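Local coordinates for MutT related protein (Methanosarcina mazei, PDB 3GRN) that is probably a hydrolase of the MutT-like Nudix family, whose members generally cleave nucleoside diphosphates linked to another group, at residues A13-E18 / T63-V68; F22-R27 / L117-L122; E49-G54 / I86-D91. One frame throughout, in Å; residues are numbered along the deposited sequence.

How the contacts relate
The three contacts hold different parts of one Nudix domain to its mixed sheet. Contact 3 uses the start of helix 51-63, the helix of the Nudix box, and contact 1 the loop that follows its end; their centres lie 14 Å apart. Their neighbouring strands, 7-16 and 84-94, share a probable hydrogen bond from Leu14 N to Phe90 O (2.8 Å). Contact 2 is on the opposite face of the sheet. Its centre is 16 Å from contact 1, and a probable hydrogen bond from Leu23 N to Ile15 O (2.9 Å) links their strands. Contacts 2 and 3 do not touch, with nearest atoms about 6 Å apart. In Nudix relatives the box helix carries metal-binding glutamates.

Contact 1 (A13-E18 / T63-V68); sequences ALIRNE and TGITMV
Met67 reaches Ala13 from an uncommon torsion: its CG sits between the backbone N and the carbonyl carbon (chi1 85°). Beyond CG the chain is extended, which carries the thioether across to the strand. The contact belongs to the Nudix fold. It joins strand 7-16 to the loop that leaves helix 51-63, where the Nudix box (residues 43-64) ends. The Met67 methyl makes the closer of the two meetings, with CE 3.8 Å from Ala13 CB. The sulfur follows close behind, with SD 4.1 Å from the same Ala13 CB. A second, looser meeting lies two residues along the strand. There Ile15 CG2 faces Ile65 CD1 at 4.4 Å. Both meetings are apolar, and all four residues are buried.

Val59 of helix 51-63 also touches Ala13 and Ile15, and Val55 touches Met67. The loop therefore folds back beside its own helix and shares this face of the sheet with it. Leu14 points the other way, toward helix 124-137.

The turn that brings Ile65 and Met67 back is set at the end of the helix. Gly64 is the last residue of the box. Its positive phi (84°) would press a CB against the carbonyl O of Thr63. Thr63 adds an ST turn. Its hydroxyl holds two partners, donating to Val59 O and accepting from Ile65 N. In the second bond Ile65 N lies 3.1 Å from Thr63 OG1, with an N-H...O angle of 157°.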
# COMPACT_ATOMS: atom_id res chain seq x y z
N ALA A 13 -3.44 9.85 -11.07
CA ALA A 13 -3.25 9.75 -12.54
C ALA A 13 -4.56 9.71 -13.27
O ALA A 13 -5.48 9.00 -12.86
CB ALA A 13 -2.44 8.53 -12.89
N LEU A 14 -4.65 10.47 -14.37
CA LEU A 14 -5.76 10.39 -15.31
C LEU A 14 -5.31 9.45 -16.43
O LEU A 14 -4.47 9.80 -17.26
CB LEU A 14 -6.08 11.75 -15.93
CG LEU A 14 -6.65 12.81 -15.02
CD1 LEU A 14 -6.83 14.11 -15.84
CD2 LEU A 14 -7.96 12.38 -14.39
N ILE A 15 -5.89 8.26 -16.43
CA ILE A 15 -5.50 7.23 -17.39
C ILE A 15 -6.72 6.91 -18.22
O ILE A 15 -7.74 6.52 -17.66
CB ILE A 15 -5.02 5.97 -16.67
CG1 ILE A 15 -3.76 6.29 -15.86
CG2 ILE A 15 -4.76 4.85 -17.65
CD1 ILE A 15 -3.27 5.16 -15.03
N ARG A 16 -6.59 7.02 -19.55
CA ARG A 16 -7.71 6.78 -20.47
C ARG A 16 -7.51 5.54 -21.32
O ARG A 16 -6.39 5.11 -21.56
CB ARG A 16 -7.92 7.98 -21.40
CG ARG A 16 -8.13 9.30 -20.70
CD ARG A 16 -7.96 10.42 -21.71
NE ARG A 16 -7.76 11.72 -21.08
CZ ARG A 16 -6.59 12.16 -20.63
NH1 ARG A 16 -5.49 11.42 -20.73
NH2 ARG A 16 -6.52 13.37 -20.08
N ASN A 17 -8.63 4.96 -21.76
CA ASN A 17 -8.60 3.83 -22.68
C ASN A 17 -8.72 4.33 -24.12
O ASN A 17 -8.76 5.55 -24.35
CB ASN A 17 -9.68 2.78 -22.35
CG ASN A 17 -11.12 3.32 -22.45
OD1 ASN A 17 -11.38 4.43 -22.91
ND2 ASN A 17 -12.07 2.50 -22.00
N GLU A 18 -8.81 3.40 -25.07
CA GLU A 18 -8.97 3.72 -26.49
C GLU A 18 -10.17 4.64 -26.79
O GLU A 18 -10.13 5.41 -27.76
CB GLU A 18 -9.09 2.44 -27.32
CG GLU A 18 -8.05 1.37 -26.97
CD GLU A 18 -8.58 0.29 -26.02
OE1 GLU A 18 -9.01 0.62 -24.89
OE2 GLU A 18 -8.55 -0.90 -26.40
N THR A 63 -2.59 -0.98 -10.22
CA THR A 63 -3.26 -1.38 -11.46
C THR A 63 -2.42 -2.28 -12.39
O THR A 63 -2.96 -2.83 -13.34
CB THR A 63 -3.68 -0.16 -12.33
OG1 THR A 63 -2.51 0.41 -12.93
CG2 THR A 63 -4.49 0.93 -11.54
N GLY A 64 -1.12 -2.40 -12.15
CA GLY A 64 -0.27 -3.19 -13.07
C GLY A 64 0.21 -2.40 -14.29
O GLY A 64 0.98 -2.92 -15.11
N ILE A 65 -0.27 -1.16 -14.43
CA ILE A 65 0.08 -0.31 -15.57
C ILE A 65 1.43 0.34 -15.39
O ILE A 65 1.70 0.97 -14.36
CB ILE A 65 -1.03 0.75 -15.86
CG1 ILE A 65 -2.34 0.03 -16.23
CG2 ILE A 65 -0.60 1.75 -16.99
CD1 ILE A 65 -3.56 0.91 -16.24
N THR A 66 2.30 0.20 -16.40
CA THR A 66 3.54 0.95 -16.42
C THR A 66 3.29 2.22 -17.23
O THR A 66 2.97 2.16 -18.44
CB THR A 66 4.68 0.15 -17.07
OG1 THR A 66 4.89 -1.06 -16.35
CG2 THR A 66 5.98 0.97 -17.07
N MET A 67 3.40 3.35 -16.55
CA MET A 67 3.17 4.65 -17.16
C MET A 67 4.39 5.56 -16.97
O MET A 67 5.06 5.51 -15.94
CB MET A 67 1.87 5.28 -16.59
CG MET A 67 2.04 6.07 -15.26
SD MET A 67 0.82 7.39 -15.19
CE MET A 67 1.28 8.09 -13.66
N VAL A 68 4.69 6.36 -17.99
CA VAL A 68 5.54 7.53 -17.79
C VAL A 68 4.59 8.74 -17.75
O VAL A 68 3.84 8.99 -18.70
CB VAL A 68 6.72 7.64 -18.82
CG1 VAL A 68 6.28 7.39 -20.25
CG2 VAL A 68 7.45 8.99 -18.69

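Contact 2 (F22-R27 / L117-L122); sequences FLLLRR and LGMETL
Arg26 NH2 is gripped by two groups, the carboxylate of Glu29 and the carbonyl O of Gly36. Arg26 lies two residues further along the strand from Leu24, which meets Met119 and Leu122, and its guanidinium group is well away from that meeting. A further salt bridge from Arg26 NE to Glu107 helps fix the guanidinium group. In this Nudix fold, strand 22-27 is an inner strand of the mixed sheet. The contact ties it to the loop between helices 113-116 and 124-137.

The contact itself is wholly apolar, and a single methyl of Leu24 carries it. Leu24 and Met119 reach toward each other tip to tip, and Leu24 CD1 lies 3.6 Å from Met119 CE. Met119 bends at its last torsion (chi3 -69°), and SD also comes within 4.0 Å of Leu24 CD1. Met119 further touches Val111 of strand 105-111. Trp38 and Leu40 of strand 38-44 pack against Leu24 as well.

Leu122 approaches differently. Its CG stands opposite the backbone N (chi1 -169°), and its side chain crosses that of Leu24 at about a right angle. The meeting is again through methyls, with Leu122 CD1 3.8 Å from Leu24 CD1.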
# COMPACT_ATOMS: atom_id res chain seq x y z
N PHE A 22 -12.11 7.38 -18.50
CA PHE A 22 -11.11 7.43 -17.42
C PHE A 22 -11.17 6.24 -16.48
O PHE A 22 -12.24 5.77 -16.12
CB PHE A 22 -11.28 8.71 -16.59
CG PHE A 22 -11.04 9.97 -17.37
CD1 PHE A 22 -9.77 10.51 -17.48
CD2 PHE A 22 -12.10 10.63 -17.99
CE1 PHE A 22 -9.54 11.68 -18.20
CE2 PHE A 22 -11.89 11.79 -18.72
CZ PHE A 22 -10.61 12.32 -18.82
N LEU A 23 -10.00 5.80 -16.04
CA LEU A 23 -9.90 4.68 -15.10
C LEU A 23 -10.22 5.13 -13.69
O LEU A 23 -9.50 5.97 -13.11
CB LEU A 23 -8.48 4.07 -15.15
CG LEU A 23 -8.25 2.86 -14.22
CD1 LEU A 23 -9.25 1.73 -14.39
CD2 LEU A 23 -6.79 2.36 -14.30
N LEU A 24 -11.29 4.56 -13.13
CA LEU A 24 -11.60 4.75 -11.70
C LEU A 24 -11.50 3.41 -10.96
O LEU A 24 -11.71 2.35 -11.55
CB LEU A 24 -12.99 5.35 -11.48
CG LEU A 24 -13.36 6.59 -12.28
CD1 LEU A 24 -14.72 7.09 -11.81
CD2 LEU A 24 -12.32 7.66 -12.13
N LEU A 25 -11.17 3.48 -9.68
CA LEU A 25 -10.99 2.29 -8.86
C LEU A 25 -11.82 2.46 -7.60
O LEU A 25 -11.87 3.54 -7.04
CB LEU A 25 -9.53 2.21 -8.42
CG LEU A 25 -8.45 2.32 -9.50
CD1 LEU A 25 -7.06 2.26 -8.80
CD2 LEU A 25 -8.60 1.20 -10.47
N ARG A 26 -12.46 1.38 -7.15
CA ARG A 26 -13.22 1.44 -5.90
C ARG A 26 -12.40 0.90 -4.75
O ARG A 26 -11.93 -0.22 -4.83
CB ARG A 26 -14.55 0.71 -6.01
CG ARG A 26 -15.41 0.91 -4.78
CD ARG A 26 -16.86 0.61 -5.01
NE ARG A 26 -17.17 -0.79 -4.78
CZ ARG A 26 -17.42 -1.34 -3.59
NH1 ARG A 26 -17.71 -2.63 -3.52
NH2 ARG A 26 -17.37 -0.63 -2.46
N ARG A 27 -12.29 1.66 -3.67
CA ARG A 27 -11.42 1.37 -2.54
C ARG A 27 -11.96 0.20 -1.70
O ARG A 27 -13.17 0.04 -1.60
CB ARG A 27 -11.26 2.60 -1.66
CG ARG A 27 -10.59 3.78 -2.34
CD ARG A 27 -10.59 5.05 -1.47
NE ARG A 27 -9.80 4.92 -0.24
CZ ARG A 27 -8.47 5.05 -0.17
NH1 ARG A 27 -7.76 5.32 -1.26
NH2 ARG A 27 -7.85 4.90 0.99
N LEU A 117 -19.49 13.36 -14.47
CA LEU A 117 -20.33 14.52 -14.15
C LEU A 117 -21.81 14.10 -14.22
O LEU A 117 -22.59 14.63 -15.03
CB LEU A 117 -20.02 15.68 -15.10
CG LEU A 117 -18.55 16.06 -15.32
CD1 LEU A 117 -18.39 17.00 -16.52
CD2 LEU A 117 -17.92 16.67 -14.06
N GLY A 118 -22.18 13.14 -13.38
CA GLY A 118 -23.49 12.49 -13.41
C GLY A 118 -23.48 11.31 -12.45
O GLY A 118 -24.50 10.66 -12.25
N MET A 119 -22.31 11.06 -11.87
CA MET A 119 -22.09 9.98 -10.90
C MET A 119 -22.61 10.44 -9.53
O MET A 119 -23.25 11.48 -9.43
CB MET A 119 -20.59 9.60 -10.86
CG MET A 119 -20.27 8.11 -10.62
SD MET A 119 -18.50 7.68 -10.72
CE MET A 119 -18.21 7.92 -12.43
N GLU A 120 -22.34 9.66 -8.49
CA GLU A 120 -22.69 10.05 -7.13
C GLU A 120 -21.64 9.54 -6.15
O GLU A 120 -21.31 10.22 -5.17
CB GLU A 120 -24.07 9.51 -6.76
CG GLU A 120 -24.60 10.00 -5.41
CD GLU A 120 -26.01 9.54 -5.10
OE1 GLU A 120 -26.77 9.22 -6.04
OE2 GLU A 120 -26.35 9.52 -3.90
N THR A 121 -21.10 8.35 -6.42
CA THR A 121 -20.15 7.71 -5.51
C THR A 121 -18.67 8.04 -5.80
O THR A 121 -17.76 7.42 -5.22
CB THR A 121 -20.40 6.17 -5.41
OG1 THR A 121 -20.72 5.64 -6.70
CG2 THR A 121 -21.55 5.88 -4.44
N LEU A 122 -18.44 9.00 -6.70
CA LEU A 122 -17.15 9.68 -6.81
C LEU A 122 -17.21 10.94 -5.95
O LEU A 122 -18.06 11.80 -6.19
CB LEU A 122 -16.84 10.04 -8.27
CG LEU A 122 -15.41 10.51 -8.58
CD1 LEU A 122 -14.43 9.34 -8.72
CD2 LEU A 122 -15.38 11.37 -9.83

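Contact 3 (E49-G54 / I86-D91); sequences ESLKEG and IAIVFD
The Phe90 ring receives two consecutive residues of the first helical turn, Leu51 and Lys52, both at a slant. Leu51 offers its CB, 3.7 Å from Phe90 CZ. The same CB lies 4.0 Å from Phe90 CE2. Lys52 crosses the ring obliquely with its aliphatic chain. Extended beyond CG, the chain runs past the ring, and both CG and CE come near one ring atom: Lys52 CG is 3.6 Å from Phe90 CE1, and Lys52 CE is 3.8 Å from the same CE1. Phe90 reaches out with CG opposite its carbonyl carbon (chi1 -74°), which puts the far end of the ring against the helix. The amine of Lys52 is used elsewhere: NZ forms hydrogen bonds to the carbonyl O atoms of Pro69 and Gly70. Replacing Phe90 by an alanine is likely to leave Leu51 CB and the Lys52 chain without their partner and to open a gap between helix and strand.

Leu51 and Ile88 cross at about a right angle. Ile88 is modelled in two conformers, so their methyl contact is less certain.

The helix start is held by a capping box, with Ser50 as N-cap. Glu53 N donates to Ser50 OG at 3.2 Å. In return Ser50 N donates to Glu53 OE1, also at 3.2 Å, and meets it from above the carboxylate plane, 37° out of it. This segment lies in the Nudix box. Glu49, just before the helix, forms a salt bridge from OE1 to Arg57 NE, within the helix.

The contact lays the start of helix 51-63 on strand 84-94. Strand 72-79 flanks it, with Ile72 touching both Ile88 and Phe90. On the other edge, strand 7-16 makes backbone hydrogen bonds to Ile88 through Ser10 and Tyr12.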
# COMPACT_ATOMS: atom_id res chain seq x y z
N GLU A 49 10.82 11.25 -2.32
CA GLU A 49 10.42 10.85 -3.65
C GLU A 49 9.95 12.04 -4.51
O GLU A 49 9.26 12.92 -4.00
CB GLU A 49 9.26 9.86 -3.50
CG GLU A 49 8.71 9.31 -4.79
CD GLU A 49 7.66 8.26 -4.53
OE1 GLU A 49 7.82 7.14 -5.07
OE2 GLU A 49 6.67 8.56 -3.82
N SER A 50 10.28 12.05 -5.79
CA SER A 50 9.73 13.07 -6.71
C SER A 50 8.25 12.80 -7.05
O SER A 50 7.80 11.66 -6.96
CB SER A 50 10.55 13.17 -7.99
OG SER A 50 10.23 12.11 -8.88
N LEU A 51 7.50 13.83 -7.47
CA LEU A 51 6.06 13.59 -7.73
C LEU A 51 5.85 12.58 -8.88
O LEU A 51 5.03 11.65 -8.75
CB LEU A 51 5.31 14.90 -8.08
CG LEU A 51 5.32 15.98 -7.02
CD1 LEU A 51 4.48 17.15 -7.52
CD2 LEU A 51 4.82 15.45 -5.67
N LYS A 52 6.61 12.72 -9.96
CA LYS A 52 6.46 11.83 -11.11
C LYS A 52 6.88 10.39 -10.81
O LYS A 52 6.27 9.45 -11.34
CB LYS A 52 7.20 12.39 -12.33
CG LYS A 52 6.36 13.46 -13.08
CD LYS A 52 6.86 13.74 -14.50
CE LYS A 52 6.01 14.80 -15.16
NZ LYS A 52 6.18 14.79 -16.65
N GLU A 53 7.88 10.21 -9.94
CA GLU A 53 8.28 8.87 -9.48
C GLU A 53 7.14 8.29 -8.66
O GLU A 53 6.78 7.13 -8.82
CB GLU A 53 9.54 8.92 -8.61
CG GLU A 53 10.87 8.95 -9.37
CD GLU A 53 12.08 9.43 -8.53
OE1 GLU A 53 11.93 9.79 -7.33
OE2 GLU A 53 13.20 9.44 -9.09
N GLY A 54 6.57 9.12 -7.78
CA GLY A 54 5.44 8.72 -6.96
C GLY A 54 4.23 8.25 -7.75
O GLY A 54 3.65 7.22 -7.45
N ILE A 86 -3.08 17.56 -0.14
CA ILE A 86 -2.84 18.39 -1.31
C ILE A 86 -2.42 17.40 -2.38
O ILE A 86 -1.38 16.72 -2.24
CB ILE A 86 -1.65 19.35 -1.12
CG1 ILE A 86 -1.93 20.39 -0.01
CG2 ILE A 86 -1.34 20.07 -2.44
CD1 ILE A 86 -0.64 20.99 0.58
N ALA A 87 -3.22 17.29 -3.43
CA ALA A 87 -2.97 16.25 -4.43
C ALA A 87 -2.74 16.85 -5.82
O ALA A 87 -3.46 17.76 -6.24
CB ALA A 87 -4.09 15.27 -4.47
N ILE A 88 -1.72 16.34 -6.49
CA ILE A 88 -1.39 16.79 -7.83
C ILE A 88 -1.81 15.69 -8.81
O ILE A 88 -1.51 14.50 -8.60
CB ILE A 88 0.11 17.19 -7.98
CG1 ILE A 88 0.47 18.34 -7.02
CG2 ILE A 88 0.40 17.66 -9.40
CD1 ILE A 88 0.92 17.91 -5.65
N VAL A 89 -2.53 16.10 -9.86
CA VAL A 89 -3.11 15.15 -10.81
C VAL A 89 -2.27 15.21 -12.09
O VAL A 89 -2.03 16.30 -12.62
CB VAL A 89 -4.59 15.43 -11.12
CG1 VAL A 89 -5.09 14.39 -12.07
CG2 VAL A 89 -5.45 15.42 -9.84
N PHE A 90 -1.81 14.04 -12.54
CA PHE A 90 -1.00 13.92 -13.73
C PHE A 90 -1.79 13.27 -14.85
O PHE A 90 -2.66 12.42 -14.61
CB PHE A 90 0.23 13.07 -13.42
CG PHE A 90 1.26 13.79 -12.62
CD1 PHE A 90 2.28 14.50 -13.26
CD2 PHE A 90 1.23 13.76 -11.22
CE1 PHE A 90 3.24 15.18 -12.52
CE2 PHE A 90 2.17 14.45 -10.47
CZ PHE A 90 3.18 15.17 -11.11
N ASP A 91 -1.48 13.68 -16.08
CA ASP A 91 -2.11 13.08 -17.23
C ASP A 91 -1.27 11.87 -17.65
O ASP A 91 -0.08 11.98 -17.95
CB ASP A 91 -2.28 14.11 -18.35
CG ASP A 91 -3.29 13.65 -19.40
OD1 ASP A 91 -3.14 12.53 -19.92
OD2 ASP A 91 -4.22 14.42 -19.71